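Local coordinates for alpha-galactosidase (Lactobacillus brevis, PDB 3MI6), which probably hydrolyses terminal, non-reducing alpha-D-galactose residues from alpha-D-galactosides such as galactose oligosaccharides and galactomannans, as a member of glycosyl hydrolase family 36, at residues D[649-654]-D[666-672]; D[686-691]-D[703-708]; D[305-310]-D[637-641]; D[357-363]-D[405-409]. All blocks are in the same frame, centred on the assembly; numbering follows the deposited sequence.

Contact 1: D[649-654]-D[666-672]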
loop_
_atom_site.group_PDB
_atom_site.type_symbol
_atom_site.label_atom_id
_atom_site.label_comp_id
_atom_site.label_asym_id
_atom_site.label_seq_id
_atom_site.Cartn_x
_atom_site.Cartn_y
_atom_site.Cartn_z
ATOM N N GLY D 649 -8.151 -3.808 13.450
ATOM C CA GLY D 649 -8.762 -3.059 14.529
ATOM C C GLY D 649 -9.591 -3.882 15.505
ATOM O O GLY D 649 -10.451 -3.343 16.197
ATOM N N ASN D 650 -9.338 -5.182 15.583
ATOM C CA ASN D 650 -10.123 -6.027 16.470
ATOM C C ASN D 650 -9.664 -5.898 17.925
ATOM O O ASN D 650 -10.460 -6.032 18.864
ATOM C CB ASN D 650 -10.075 -7.482 16.012
ATOM C CG ASN D 650 -11.227 -8.306 16.563
ATOM O OD1 ASN D 650 -11.026 -9.423 17.055
ATOM N ND2 ASN D 650 -12.442 -7.765 16.478
ATOM N N VAL D 651 -8.385 -5.599 18.111
ATOM C CA VAL D 651 -7.834 -5.513 19.457
ATOM C C VAL D 651 -7.301 -4.114 19.779
ATOM O O VAL D 651 -6.472 -3.578 19.034
ATOM C CB VAL D 651 -6.727 -6.585 19.671
ATOM C CG1 VAL D 651 -6.185 -6.516 21.079
ATOM C CG2 VAL D 651 -7.293 -7.953 19.382
ATOM N N THR D 652 -7.790 -3.532 20.877
ATOM C CA THR D 652 -7.294 -2.252 21.375
ATOM C C THR D 652 -6.689 -2.498 22.728
ATOM O O THR D 652 -7.301 -3.162 23.550
ATOM C CB THR D 652 -8.439 -1.227 21.588
ATOM O OG1 THR D 652 -8.922 -0.767 20.326
ATOM C CG2 THR D 652 -7.957 -0.017 22.383
ATOM N N SER D 653 -5.504 -1.959 22.992
ATOM C CA SER D 653 -4.951 -2.109 24.324
ATOM C C SER D 653 -4.113 -0.936 24.745
ATOM O O SER D 653 -3.456 -0.299 23.924
ATOM C CB SER D 653 -4.129 -3.389 24.429
ATOM O OG SER D 653 -2.918 -3.269 23.710
ATOM N N TRP D 654 -4.137 -0.653 26.039
ATOM C CA TRP D 654 -3.243 0.349 26.585
ATOM C C TRP D 654 -2.850 0.193 28.049
ATOM O O TRP D 654 -3.270 -0.753 28.735
ATOM C CB TRP D 654 -3.717 1.783 26.312
ATOM C CG TRP D 654 -5.174 2.116 26.079
ATOM C CD1 TRP D 654 -5.715 2.776 24.974
ATOM C CD2 TRP D 654 -6.258 1.900 26.967
ATOM N NE1 TRP D 654 -7.083 2.969 25.133
ATOM C CE2 TRP D 654 -7.438 2.434 26.344
ATOM C CE3 TRP D 654 -6.363 1.305 28.207
ATOM C CZ2 TRP D 654 -8.677 2.381 26.942
ATOM C CZ3 TRP D 654 -7.579 1.251 28.787
ATOM C CH2 TRP D 654 -8.729 1.794 28.169
ATOM N N ALA D 666 -2.621 -2.369 32.780
ATOM C CA ALA D 666 -2.780 -2.570 31.344
ATOM C C ALA D 666 -4.166 -3.129 31.060
ATOM O O ALA D 666 -4.813 -3.704 31.930
ATOM C CB ALA D 666 -1.712 -3.520 30.821
ATOM N N ALA D 667 -4.639 -2.944 29.840
ATOM C CA ALA D 667 -5.942 -3.469 29.490
ATOM C C ALA D 667 -5.912 -3.832 28.038
ATOM O O ALA D 667 -5.389 -3.074 27.238
ATOM C CB ALA D 667 -7.013 -2.446 29.753
ATOM N N ARG D 668 -6.445 -5.009 27.717
ATOM C CA ARG D 668 -6.625 -5.458 26.348
ATOM C C ARG D 668 -8.118 -5.691 26.121
ATOM O O ARG D 668 -8.769 -6.409 26.873
ATOM C CB ARG D 668 -5.860 -6.748 26.132
ATOM C CG ARG D 668 -5.856 -7.275 24.746
ATOM C CD ARG D 668 -5.011 -8.540 24.719
ATOM N NE ARG D 668 -4.844 -9.092 23.379
ATOM C CZ ARG D 668 -5.615 -10.048 22.862
ATOM N NH1 ARG D 668 -6.609 -10.563 23.570
ATOM N NH2 ARG D 668 -5.395 -10.481 21.629
ATOM N N TYR D 669 -8.665 -5.066 25.089
ATOM C CA TYR D 669 -10.057 -5.245 24.728
ATOM C C TYR D 669 -10.116 -5.872 23.349
ATOM O O TYR D 669 -9.478 -5.395 22.423
ATOM C CB TYR D 669 -10.784 -3.889 24.703
ATOM C CG TYR D 669 -10.477 -2.994 25.884
ATOM C CD1 TYR D 669 -11.322 -2.957 26.970
ATOM C CD2 TYR D 669 -9.329 -2.211 25.918
ATOM C CE1 TYR D 669 -11.047 -2.165 28.053
ATOM C CE2 TYR D 669 -9.044 -1.412 26.998
ATOM C CZ TYR D 669 -9.910 -1.389 28.063
ATOM O OH TYR D 669 -9.664 -0.594 29.169
ATOM N N GLN D 670 -10.876 -6.946 23.203
ATOM C CA GLN D 670 -11.090 -7.508 21.882
ATOM C C GLN D 670 -12.548 -7.289 21.545
ATOM O O GLN D 670 -13.427 -7.540 22.388
ATOM C CB GLN D 670 -10.739 -8.987 21.852
ATOM C CG GLN D 670 -10.776 -9.612 20.468
ATOM C CD GLN D 670 -10.469 -11.121 20.492
ATOM O OE1 GLN D 670 -11.168 -11.895 21.168
ATOM N NE2 GLN D 670 -9.416 -11.538 19.760
ATOM N N LEU D 671 -12.817 -6.809 20.332
ATOM C CA LEU D 671 -14.201 -6.534 19.969
ATOM C C LEU D 671 -14.981 -7.810 19.608
ATOM O O LEU D 671 -16.079 -8.049 20.123
ATOM C CB LEU D 671 -14.280 -5.507 18.848
ATOM C CG LEU D 671 -13.700 -4.123 19.148
ATOM C CD1 LEU D 671 -13.838 -3.218 17.922
ATOM C CD2 LEU D 671 -14.369 -3.494 20.356
ATOM N N LEU D 672 -14.408 -8.633 18.738
ATOM C CA LEU D 672 -15.106 -9.800 18.238
ATOM C C LEU D 672 -14.297 -11.006 18.644
ATOM O O LEU D 672 -13.082 -11.024 18.463
ATOM C CB LEU D 672 -15.194 -9.724 16.713
ATOM C CG LEU D 672 -16.534 -9.300 16.093
ATOM C CD1 LEU D 672 -17.309 -8.316 16.979
ATOM C CD2 LEU D 672 -16.343 -8.758 14.686
#

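Contact 2: D[686-691]-D[703-708]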
loop_
_atom_site.group_PDB
_atom_site.type_symbol
_atom_site.label_atom_id
_atom_site.label_comp_id
_atom_site.label_asym_id
_atom_site.label_seq_id
_atom_site.Cartn_x
_atom_site.Cartn_y
_atom_site.Cartn_z
ATOM N N GLY D 686 6.631 0.655 29.027
ATOM C CA GLY D 686 6.816 1.618 30.088
ATOM C C GLY D 686 7.332 1.125 31.426
ATOM O O GLY D 686 7.243 1.844 32.414
ATOM N N LEU D 687 7.883 -0.074 31.487
ATOM C CA LEU D 687 8.362 -0.584 32.768
ATOM C C LEU D 687 9.868 -0.466 32.906
ATOM O O LEU D 687 10.579 -0.217 31.938
ATOM C CB LEU D 687 7.955 -2.048 32.959
ATOM C CG LEU D 687 6.465 -2.366 32.977
ATOM C CD1 LEU D 687 6.309 -3.851 33.171
ATOM C CD2 LEU D 687 5.739 -1.585 34.065
ATOM N N ARG D 688 10.343 -0.662 34.124
ATOM C CA ARG D 688 11.772 -0.717 34.383
ATOM C C ARG D 688 12.295 -2.119 34.078
ATOM O O ARG D 688 11.834 -3.093 34.659
ATOM C CB ARG D 688 12.073 -0.326 35.837
ATOM C CG ARG D 688 12.147 1.177 36.090
ATOM C CD ARG D 688 12.117 1.533 37.599
ATOM N NE ARG D 688 12.006 2.982 37.803
ATOM C CZ ARG D 688 11.989 3.589 38.990
ATOM N NH1 ARG D 688 12.080 2.876 40.113
ATOM N NH2 ARG D 688 11.865 4.917 39.052
ATOM N N PRO D 689 13.270 -2.218 33.172
ATOM C CA PRO D 689 13.813 -3.492 32.693
ATOM C C PRO D 689 14.264 -4.450 33.798
ATOM O O PRO D 689 14.007 -5.645 33.688
ATOM C CB PRO D 689 15.025 -3.068 31.872
ATOM C CG PRO D 689 14.741 -1.679 31.459
ATOM C CD PRO D 689 13.939 -1.060 32.558
ATOM N N ASN D 690 14.925 -3.949 34.836
ATOM C CA ASN D 690 15.570 -4.826 35.804
ATOM C C ASN D 690 14.799 -4.941 37.109
ATOM O O ASN D 690 15.322 -5.483 38.093
ATOM C CB ASN D 690 16.992 -4.343 36.126
ATOM C CG ASN D 690 17.884 -4.254 34.905
ATOM O OD1 ASN D 690 17.953 -5.175 34.097
ATOM N ND2 ASN D 690 18.591 -3.135 34.778
ATOM N N GLN D 691 13.585 -4.394 37.134
ATOM C CA GLN D 691 12.731 -4.485 38.316
ATOM C C GLN D 691 11.874 -5.752 38.228
ATOM O O GLN D 691 11.448 -6.156 37.144
ATOM C CB GLN D 691 11.844 -3.240 38.442
ATOM C CG GLN D 691 10.691 -3.342 39.466
ATOM C CD GLN D 691 11.136 -3.232 40.928
ATOM O OE1 GLN D 691 11.845 -2.299 41.307
ATOM N NE2 GLN D 691 10.691 -4.174 41.757
ATOM N N TYR D 703 10.768 -10.140 35.405
ATOM C CA TYR D 703 11.527 -8.914 35.172
ATOM C C TYR D 703 10.856 -8.043 34.109
ATOM O O TYR D 703 10.274 -8.541 33.134
ATOM C CB TYR D 703 12.976 -9.223 34.787
ATOM C CG TYR D 703 13.844 -9.542 35.977
ATOM C CD1 TYR D 703 13.888 -10.824 36.519
ATOM C CD2 TYR D 703 14.606 -8.556 36.578
ATOM C CE1 TYR D 703 14.679 -11.106 37.619
ATOM C CE2 TYR D 703 15.396 -8.834 37.683
ATOM C CZ TYR D 703 15.429 -10.103 38.191
ATOM O OH TYR D 703 16.228 -10.342 39.277
ATOM N N GLY D 704 10.936 -6.735 34.311
ATOM C CA GLY D 704 10.401 -5.792 33.362
ATOM C C GLY D 704 10.713 -6.198 31.942
ATOM O O GLY D 704 9.840 -6.119 31.080
ATOM N N ASP D 705 11.941 -6.644 31.674
ATOM C CA ASP D 705 12.299 -6.956 30.292
ATOM C C ASP D 705 11.673 -8.238 29.727
ATOM O O ASP D 705 11.537 -8.374 28.507
ATOM C CB ASP D 705 13.813 -6.870 30.025
ATOM C CG ASP D 705 14.639 -7.855 30.842
ATOM O OD1 ASP D 705 14.097 -8.638 31.654
ATOM O OD2 ASP D 705 15.871 -7.837 30.659
ATOM N N GLU D 706 11.276 -9.163 30.602
ATOM C CA GLU D 706 10.529 -10.341 30.153
ATOM C C GLU D 706 9.196 -9.833 29.637
ATOM O O GLU D 706 8.780 -10.170 28.538
ATOM C CB GLU D 706 10.275 -11.332 31.291
ATOM C CG GLU D 706 11.495 -12.116 31.781
ATOM C CD GLU D 706 11.252 -12.814 33.132
ATOM O OE1 GLU D 706 10.457 -13.794 33.203
ATOM O OE2 GLU D 706 11.862 -12.376 34.128
ATOM N N LEU D 707 8.544 -8.993 30.436
ATOM C CA LEU D 707 7.193 -8.569 30.139
ATOM C C LEU D 707 7.121 -7.657 28.926
ATOM O O LEU D 707 6.071 -7.551 28.295
ATOM C CB LEU D 707 6.588 -7.886 31.345
ATOM C CG LEU D 707 6.446 -8.834 32.527
ATOM C CD1 LEU D 707 5.934 -8.058 33.739
ATOM C CD2 LEU D 707 5.524 -10.009 32.165
HETATM N N MSE D 708 8.245 -7.034 28.582
HETATM C CA MSE D 708 8.302 -6.064 27.493
HETATM C C MSE D 708 8.862 -6.593 26.173
HETATM O O MSE D 708 8.515 -6.088 25.116
HETATM C CB MSE D 708 9.134 -4.853 27.911
HETATM C CG MSE D 708 8.401 -3.876 28.804
HETATM SE SE MSE D 708 9.444 -2.239 29.097
HETATM C CE MSE D 708 10.942 -2.972 30.145
#

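Contact 3: D[305-310]-D[637-641]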
loop_
_atom_site.group_PDB
_atom_site.type_symbol
_atom_site.label_atom_id
_atom_site.label_comp_id
_atom_site.label_asym_id
_atom_site.label_seq_id
_atom_site.Cartn_x
_atom_site.Cartn_y
_atom_site.Cartn_z
HETATM N N MSE D 305 5.273 8.351 18.797
HETATM C CA MSE D 305 4.071 9.118 19.153
HETATM C C MSE D 305 3.619 9.025 20.617
HETATM O O MSE D 305 3.037 9.978 21.154
HETATM C CB MSE D 305 2.919 8.805 18.199
HETATM C CG MSE D 305 3.246 9.136 16.751
HETATM SE SE MSE D 305 1.815 8.775 15.465
HETATM C CE MSE D 305 1.840 6.821 15.370
ATOM N N ASN D 306 3.880 7.897 21.270
ATOM C CA ASN D 306 3.565 7.816 22.685
ATOM C C ASN D 306 4.323 8.928 23.387
ATOM O O ASN D 306 3.747 9.679 24.207
ATOM C CB ASN D 306 3.943 6.461 23.270
ATOM C CG ASN D 306 2.788 5.440 23.227
ATOM O OD1 ASN D 306 1.626 5.746 23.523
ATOM N ND2 ASN D 306 3.127 4.210 22.887
ATOM N N GLN D 307 5.610 9.050 23.037
ATOM C CA GLN D 307 6.487 10.042 23.644
ATOM C C GLN D 307 5.959 11.443 23.367
ATOM O O GLN D 307 5.891 12.278 24.268
ATOM C CB GLN D 307 7.927 9.879 23.161
ATOM C CG GLN D 307 8.902 10.950 23.678
ATOM C CD GLN D 307 9.004 11.021 25.212
ATOM O OE1 GLN D 307 9.029 12.122 25.804
ATOM N NE2 GLN D 307 9.065 9.854 25.859
ATOM N N LEU D 308 5.538 11.686 22.128
ATOM C CA LEU D 308 4.936 12.960 21.779
ATOM C C LEU D 308 3.702 13.258 22.624
ATOM O O LEU D 308 3.556 14.363 23.131
ATOM C CB LEU D 308 4.586 13.007 20.300
ATOM C CG LEU D 308 4.059 14.355 19.819
ATOM C CD1 LEU D 308 5.182 15.379 19.738
ATOM C CD2 LEU D 308 3.411 14.184 18.471
ATOM N N SER D 309 2.800 12.295 22.785
ATOM C CA SER D 309 1.617 12.590 23.585
ATOM C C SER D 309 2.000 12.804 25.032
ATOM O O SER D 309 1.486 13.678 25.699
ATOM C CB SER D 309 0.579 11.476 23.500
ATOM O OG SER D 309 0.026 11.414 22.202
ATOM N N GLN D 310 2.920 11.988 25.519
ATOM C CA GLN D 310 3.297 12.045 26.927
ATOM C C GLN D 310 3.853 13.414 27.354
ATOM O O GLN D 310 3.399 13.973 28.353
ATOM C CB GLN D 310 4.232 10.879 27.270
ATOM C CG GLN D 310 3.516 9.557 27.202
ATOM C CD GLN D 310 4.441 8.351 27.202
ATOM O OE1 GLN D 310 3.979 7.215 27.340
ATOM N NE2 GLN D 310 5.748 8.585 27.037
ATOM N N LYS D 637 1.313 7.861 33.473
ATOM C CA LYS D 637 1.810 8.044 32.119
ATOM C C LYS D 637 1.119 7.042 31.188
ATOM O O LYS D 637 1.004 5.850 31.506
ATOM C CB LYS D 637 3.339 7.896 32.085
ATOM C CG LYS D 637 3.957 8.233 30.740
ATOM C CD LYS D 637 5.471 8.099 30.743
ATOM C CE LYS D 637 6.115 9.252 31.504
ATOM N NZ LYS D 637 7.563 9.363 31.143
ATOM N N PHE D 638 0.658 7.528 30.040
ATOM C CA PHE D 638 -0.226 6.748 29.183
ATOM C C PHE D 638 0.482 6.218 27.945
ATOM O O PHE D 638 1.014 6.974 27.132
ATOM C CB PHE D 638 -1.435 7.603 28.778
ATOM C CG PHE D 638 -2.543 6.845 28.085
ATOM C CD1 PHE D 638 -2.604 6.784 26.699
ATOM C CD2 PHE D 638 -3.561 6.254 28.815
ATOM C CE1 PHE D 638 -3.648 6.107 26.055
ATOM C CE2 PHE D 638 -4.601 5.575 28.173
ATOM C CZ PHE D 638 -4.644 5.504 26.793
ATOM N N TYR D 639 0.467 4.900 27.806
ATOM C CA TYR D 639 0.981 4.235 26.618
ATOM C C TYR D 639 -0.149 3.573 25.833
ATOM O O TYR D 639 -0.909 2.786 26.390
ATOM C CB TYR D 639 1.957 3.145 27.039
ATOM C CG TYR D 639 3.248 3.648 27.624
ATOM C CD1 TYR D 639 4.377 3.836 26.828
ATOM C CD2 TYR D 639 3.350 3.911 28.966
ATOM C CE1 TYR D 639 5.557 4.269 27.371
ATOM C CE2 TYR D 639 4.513 4.347 29.510
ATOM C CZ TYR D 639 5.617 4.529 28.725
ATOM O OH TYR D 639 6.782 4.985 29.317
ATOM N N ARG D 640 -0.241 3.885 24.547
ATOM C CA ARG D 640 -1.043 3.105 23.618
ATOM C C ARG D 640 -0.218 1.911 23.162
ATOM O O ARG D 640 0.979 2.035 22.927
ATOM C CB ARG D 640 -1.424 3.933 22.389
ATOM C CG ARG D 640 -2.456 5.029 22.626
ATOM C CD ARG D 640 -2.521 5.965 21.420
ATOM N NE ARG D 640 -1.238 6.619 21.195
ATOM C CZ ARG D 640 -0.923 7.840 21.638
ATOM N NH1 ARG D 640 -1.819 8.549 22.329
ATOM N NH2 ARG D 640 0.282 8.363 21.379
ATOM N N ILE D 641 -0.857 0.758 23.018
ATOM C CA ILE D 641 -0.158 -0.431 22.581
ATOM C C ILE D 641 -0.773 -0.902 21.252
ATOM O O ILE D 641 -0.337 -0.471 20.179
ATOM C CB ILE D 641 -0.164 -1.518 23.726
ATOM C CG1 ILE D 641 0.663 -1.023 24.917
ATOM C CG2 ILE D 641 0.373 -2.874 23.267
ATOM C CD1 ILE D 641 0.518 -1.854 26.160
HETATM O O HOH W 1 0.338 8.248 24.682
#

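Contact 4: D[357-363]-D[405-409]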
loop_
_atom_site.group_PDB
_atom_site.type_symbol
_atom_site.label_atom_id
_atom_site.label_comp_id
_atom_site.label_asym_id
_atom_site.label_seq_id
_atom_site.Cartn_x
_atom_site.Cartn_y
_atom_site.Cartn_z
ATOM N N LYS D 357 -24.862 6.666 47.149
ATOM C CA LYS D 357 -24.009 6.727 48.325
ATOM C C LYS D 357 -23.576 5.338 48.810
ATOM O O LYS D 357 -22.404 5.121 49.107
ATOM C CB LYS D 357 -24.735 7.502 49.432
ATOM C CG LYS D 357 -24.242 7.267 50.854
ATOM C CD LYS D 357 -23.074 8.164 51.246
ATOM C CE LYS D 357 -22.918 8.202 52.777
ATOM N NZ LYS D 357 -21.647 8.865 53.230
ATOM N N ARG D 358 -24.517 4.403 48.884
ATOM C CA ARG D 358 -24.214 3.064 49.386
ATOM C C ARG D 358 -23.226 2.357 48.477
ATOM O O ARG D 358 -22.605 1.376 48.872
ATOM C CB ARG D 358 -25.485 2.220 49.542
ATOM C CG ARG D 358 -26.456 2.749 50.593
ATOM C CD ARG D 358 -27.800 2.025 50.554
ATOM N NE ARG D 358 -28.908 2.937 50.845
ATOM C CZ ARG D 358 -30.089 2.911 50.225
ATOM N NH1 ARG D 358 -30.321 2.006 49.271
ATOM N NH2 ARG D 358 -31.038 3.790 50.554
ATOM N N LEU D 359 -23.083 2.872 47.260
ATOM C CA LEU D 359 -22.188 2.298 46.268
ATOM C C LEU D 359 -20.796 2.908 46.349
ATOM O O LEU D 359 -19.841 2.398 45.749
ATOM C CB LEU D 359 -22.754 2.517 44.871
ATOM C CG LEU D 359 -23.888 1.581 44.493
ATOM C CD1 LEU D 359 -24.212 1.737 43.023
ATOM C CD2 LEU D 359 -23.457 0.164 44.807
ATOM N N GLY D 360 -20.697 4.013 47.081
ATOM C CA GLY D 360 -19.433 4.687 47.299
ATOM C C GLY D 360 -19.200 5.829 46.335
ATOM O O GLY D 360 -18.100 6.386 46.282
ATOM N N ILE D 361 -20.230 6.175 45.568
ATOM C CA ILE D 361 -20.139 7.276 44.613
ATOM C C ILE D 361 -19.978 8.603 45.358
ATOM O O ILE D 361 -20.472 8.752 46.471
ATOM C CB ILE D 361 -21.334 7.258 43.632
ATOM C CG1 ILE D 361 -21.182 6.063 42.685
ATOM C CG2 ILE D 361 -21.416 8.544 42.834
ATOM C CD1 ILE D 361 -22.345 5.850 41.777
ATOM N N GLU D 362 -19.262 9.550 44.763
ATOM C CA GLU D 362 -18.792 10.722 45.493
ATOM C C GLU D 362 -19.479 12.038 45.164
ATOM O O GLU D 362 -19.272 13.033 45.859
ATOM C CB GLU D 362 -17.297 10.889 45.287
ATOM C CG GLU D 362 -16.498 9.970 46.154
ATOM C CD GLU D 362 -15.067 9.845 45.698
ATOM O OE1 GLU D 362 -14.801 10.193 44.526
ATOM O OE2 GLU D 362 -14.218 9.398 46.510
HETATM N N MSE D 363 -20.291 12.050 44.113
HETATM C CA MSE D 363 -20.891 13.290 43.635
HETATM C C MSE D 363 -22.109 13.007 42.783
HETATM O O MSE D 363 -22.104 12.086 41.968
HETATM C CB MSE D 363 -19.882 14.116 42.829
HETATM C CG MSE D 363 -20.506 15.281 42.092
HETATM SE SE MSE D 363 -19.281 16.175 40.862
HETATM C CE MSE D 363 -18.176 17.147 42.137
ATOM N N GLN D 405 -25.316 14.019 53.031
ATOM C CA GLN D 405 -24.908 12.666 52.682
ATOM C C GLN D 405 -23.390 12.527 52.482
ATOM O O GLN D 405 -22.903 11.451 52.158
ATOM C CB GLN D 405 -25.652 12.213 51.423
ATOM C CG GLN D 405 -27.086 11.776 51.668
ATOM C CD GLN D 405 -27.148 10.520 52.520
ATOM O OE1 GLN D 405 -26.815 10.547 53.709
ATOM N NE2 GLN D 405 -27.555 9.404 51.909
ATOM N N GLY D 406 -22.647 13.612 52.683
ATOM C CA GLY D 406 -21.203 13.597 52.525
ATOM C C GLY D 406 -20.764 13.595 51.072
ATOM O O GLY D 406 -19.595 13.321 50.758
HETATM N N MSE D 407 -21.705 13.913 50.184
HETATM C CA MSE D 407 -21.455 13.923 48.753
HETATM C C MSE D 407 -21.330 15.319 48.156
HETATM O O MSE D 407 -21.621 16.315 48.806
HETATM C CB MSE D 407 -22.551 13.163 48.034
HETATM C CG MSE D 407 -22.355 11.667 48.059
HETATM SE SE MSE D 407 -23.697 10.819 46.941
HETATM C CE MSE D 407 -25.219 10.950 48.127
ATOM N N LYS D 408 -20.874 15.382 46.910
ATOM C CA LYS D 408 -20.729 16.650 46.212
ATOM C C LYS D 408 -21.905 16.837 45.281
ATOM O O LYS D 408 -22.563 15.880 44.923
ATOM C CB LYS D 408 -19.428 16.688 45.425
ATOM C CG LYS D 408 -18.199 16.893 46.279
ATOM C CD LYS D 408 -16.929 16.738 45.460
ATOM C CE LYS D 408 -15.692 17.169 46.234
ATOM N NZ LYS D 408 -14.477 17.052 45.375
ATOM N N PHE D 409 -22.175 18.076 44.894
ATOM C CA PHE D 409 -23.331 18.358 44.056
ATOM C C PHE D 409 -22.948 19.189 42.855
ATOM O O PHE D 409 -22.188 20.147 42.971
ATOM C CB PHE D 409 -24.423 19.075 44.851
ATOM C CG PHE D 409 -25.644 19.365 44.049
ATOM C CD1 PHE D 409 -26.471 18.336 43.630
ATOM C CD2 PHE D 409 -25.969 20.662 43.702
ATOM C CE1 PHE D 409 -27.594 18.589 42.883
ATOM C CE2 PHE D 409 -27.095 20.923 42.959
ATOM C CZ PHE D 409 -27.909 19.882 42.549
#

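Contact 1: D[649-654]-D[666-672]
Thr-652 and Tyr-669 form an antiparallel hydrogen-bonded pair: Tyr-669 N donates to Thr-652 O at 2.8 Å, almost straight at 171°, and Thr-652 N donates to Tyr-669 O at 3.0 Å. Trp-654 and Ala-667 repeat the exchange, with Ala-667 N 2.8 Å from Trp-654 O. Where strand gives way to loop, Leu-671 N adds a further bond to Asn-650 O at 2.9 Å. Above this ladder the Tyr-669 ring turns its edge to the face of the Trp-654 six-membered ring, an offset edge-to-face pair with centroids 4.9 Å apart and planes at 67°. A chi1 of -45° keeps Tyr-669 CG beside its own backbone N and sends the ring along the sheet toward the indole. Ala-667 suits its place by being small: its CB lies 3.9 Å from Trp-654 CZ3. The Tyr-669 hydroxyl is bonded to Ala-595 O, and a leucine here would probably leave that carbonyl without its partner and the indole face without its ring edge. On the opposite face Val-651 CG1 lies over the guanidinium of Arg-668, 3.7 Å from its NE, while Arg-668 NH1 bonds Gln-730 and Ser-653 OG bonds Asp-642. This hairpin of the C-terminal domain is thus two-sided: aromatic and buried toward helix 553-566, mixed polar and aliphatic on the other face.

Contact 2: D[686-691]-D[703-708]
Met-708, a selenomethionine, lays the end of its side chain along the loop that holds Leu-687 and Pro-689. Its bend at chi3 (-67°) folds CE back toward them: CE comes 3.3 Å from Leu-687 O and 4.2 Å from Pro-689 CG, while SE lies 4.1 Å from Leu-687 CB. Leu-687 points its branched end the other way, meeting Leu-707 tip to tip, CD1 to CD1 at 4.3 Å. Between these two apolar meetings the backbones come close at Gly-704, whose CA is 3.3 Å from Arg-688 O. Glycine suits this place, since a CB would run into that carbonyl. The start of the helix is tied down from the turn Arg-688 to Gln-691. Gly-704 N donates to Gln-691 O at 2.9 Å, and Asp-705 N to Pro-689 O at 3.1 Å, the latter on a lone pair in the carbonyl plane. Tyr-703, the N-cap, turns its ring edge to Asn-690 O, and its N donates at 2.8 Å to Glu-706 OE2, met from above the carboxylate plane and also bonded by Gln-43 of a neighbouring subunit. The Asp-705 carboxylate bonds His-41 of that subunit, whose ring also stacks on Tyr-703. In the C-terminal domain the contact joins the approach to strand 692-695 with the exit from its antiparallel partner 702-703; Leu-687 rests on Tyr-693 and Leu-707 on Ile-695, seating helix 704-710 against that strand.

Contact 3: D[305-310]-D[637-641]
Helix 305-310 and strand 637-640 run roughly antiparallel, their short axes 8.3 Å apart at 151°, with the CA atoms of Asn-306 and Tyr-639 5.9 Å apart. Asn-306 reads the strand like a backbone: its OD1 accepts from Arg-640 N at 2.8 Å, and its ND2 donates to Arg-640 O at 3.1 Å. The second bond is straight, at 177°, and lies both in the amide plane and on a carbonyl lone pair; together the two bonds fix the rotation of the amide, the one at OD1 coming in tilted from its plane. A water donates to OD1 and also to Phe-638 O, the latter at 2.8 Å. With an alanine here, Arg-640 N and O would probably lose these mates and the water one of its acceptors. Arg-640, bent at chi3 (-61°), curls back so that Asn-306 OD1 lies over one face of its guanidinium. Its NH2 reaches Ser-309 OG, itself bonded to Tyr-565 O, at 3.2 Å in the guanidinium plane, with a weaker bond from NH1. A salt bridge to Asp-242 and a cation-pi contact with Tyr-565 probably favour the charged arginine in this buried place. Farther along, the amide of Gln-310 stands nearly upright over the centre of the Tyr-639 ring, and its chain crosses the aliphatic part of Lys-637 at about a right angle. The arrangement belongs to a three-domain family 36 architecture: helix 305-319, which links the N-terminal beta domain to the barrel, meets the outermost strand of the C-terminal sheet.

Contact 4: D[357-363]-D[405-409]
Two neighbouring strands of the (beta/alpha)8 barrel, 363-366 and 408-413, begin side by side here, joined by a right-handed beta-alpha-beta crossover through helix 394-404; Met-363 and Lys-408 make the parallel bridge. Lys-408 N donates to Glu-362 O at 3.0 Å, and Met-363 CA lies 3.3 Å from Lys-408 O in a CA-H...O contact. The two side chains of the bridge cross at a slant. Met-363, a selenomethionine, has CG anti to its backbone N (chi1 169°) and bends at chi3, bringing CE to 3.5 Å from Lys-408 CB and 3.6 Å from Lys-408 CD. Only the aliphatic part of this lysine is used; its extended chain carries the ammonium away from the partner segment. Met-407, likewise a selenomethionine, bends so that its CE rests on Lys-357 CB at 3.7 Å. Lys-357, kinked at chi2 (86°), sends NZ to Gln-405 O at 3.1 Å, approaching from above the carbonyl plane, 36° out of it. Gly-360 and Gly-406 each close a helix in a Schellman motif, their positive phi suiting glycine. The Glu-362 carboxylate forms a salt bridge with Arg-630. A lysine at a carbonyl-rich helix end is likely to be favoured electrostatically. The contact thus pairs one lysine-to-carbonyl bond from an exposed residue with the apolar packing of two selenomethionines and a backbone bond at the strand starts.

In the fold
Contacts 1 and 3 share one sheet: strands 637-640 and 651-657 are neighbours in it, Ser-653 O probably bonds Ile-641 N, and Trp-654 packs on Phe-638. Contact 2 lies farther out in the same domain, against another subunit, where Gly-686 touches the Tyr-639 ring. Contact 4 stands apart in the barrel, its centre about 32 to 39 Å from the other centres. No touching residue of contact 1 is exposed, and only Lys-637 in contact 3; contacts 2 and 4 each include two. Contact 1 rests on a backbone ladder and an aromatic pair, contact 2 on helix capping and apolar packing, contact 3 on polar side chains between domains, contact 4 on backbone and lysine-to-carbonyl bonds with selenomethionine packing.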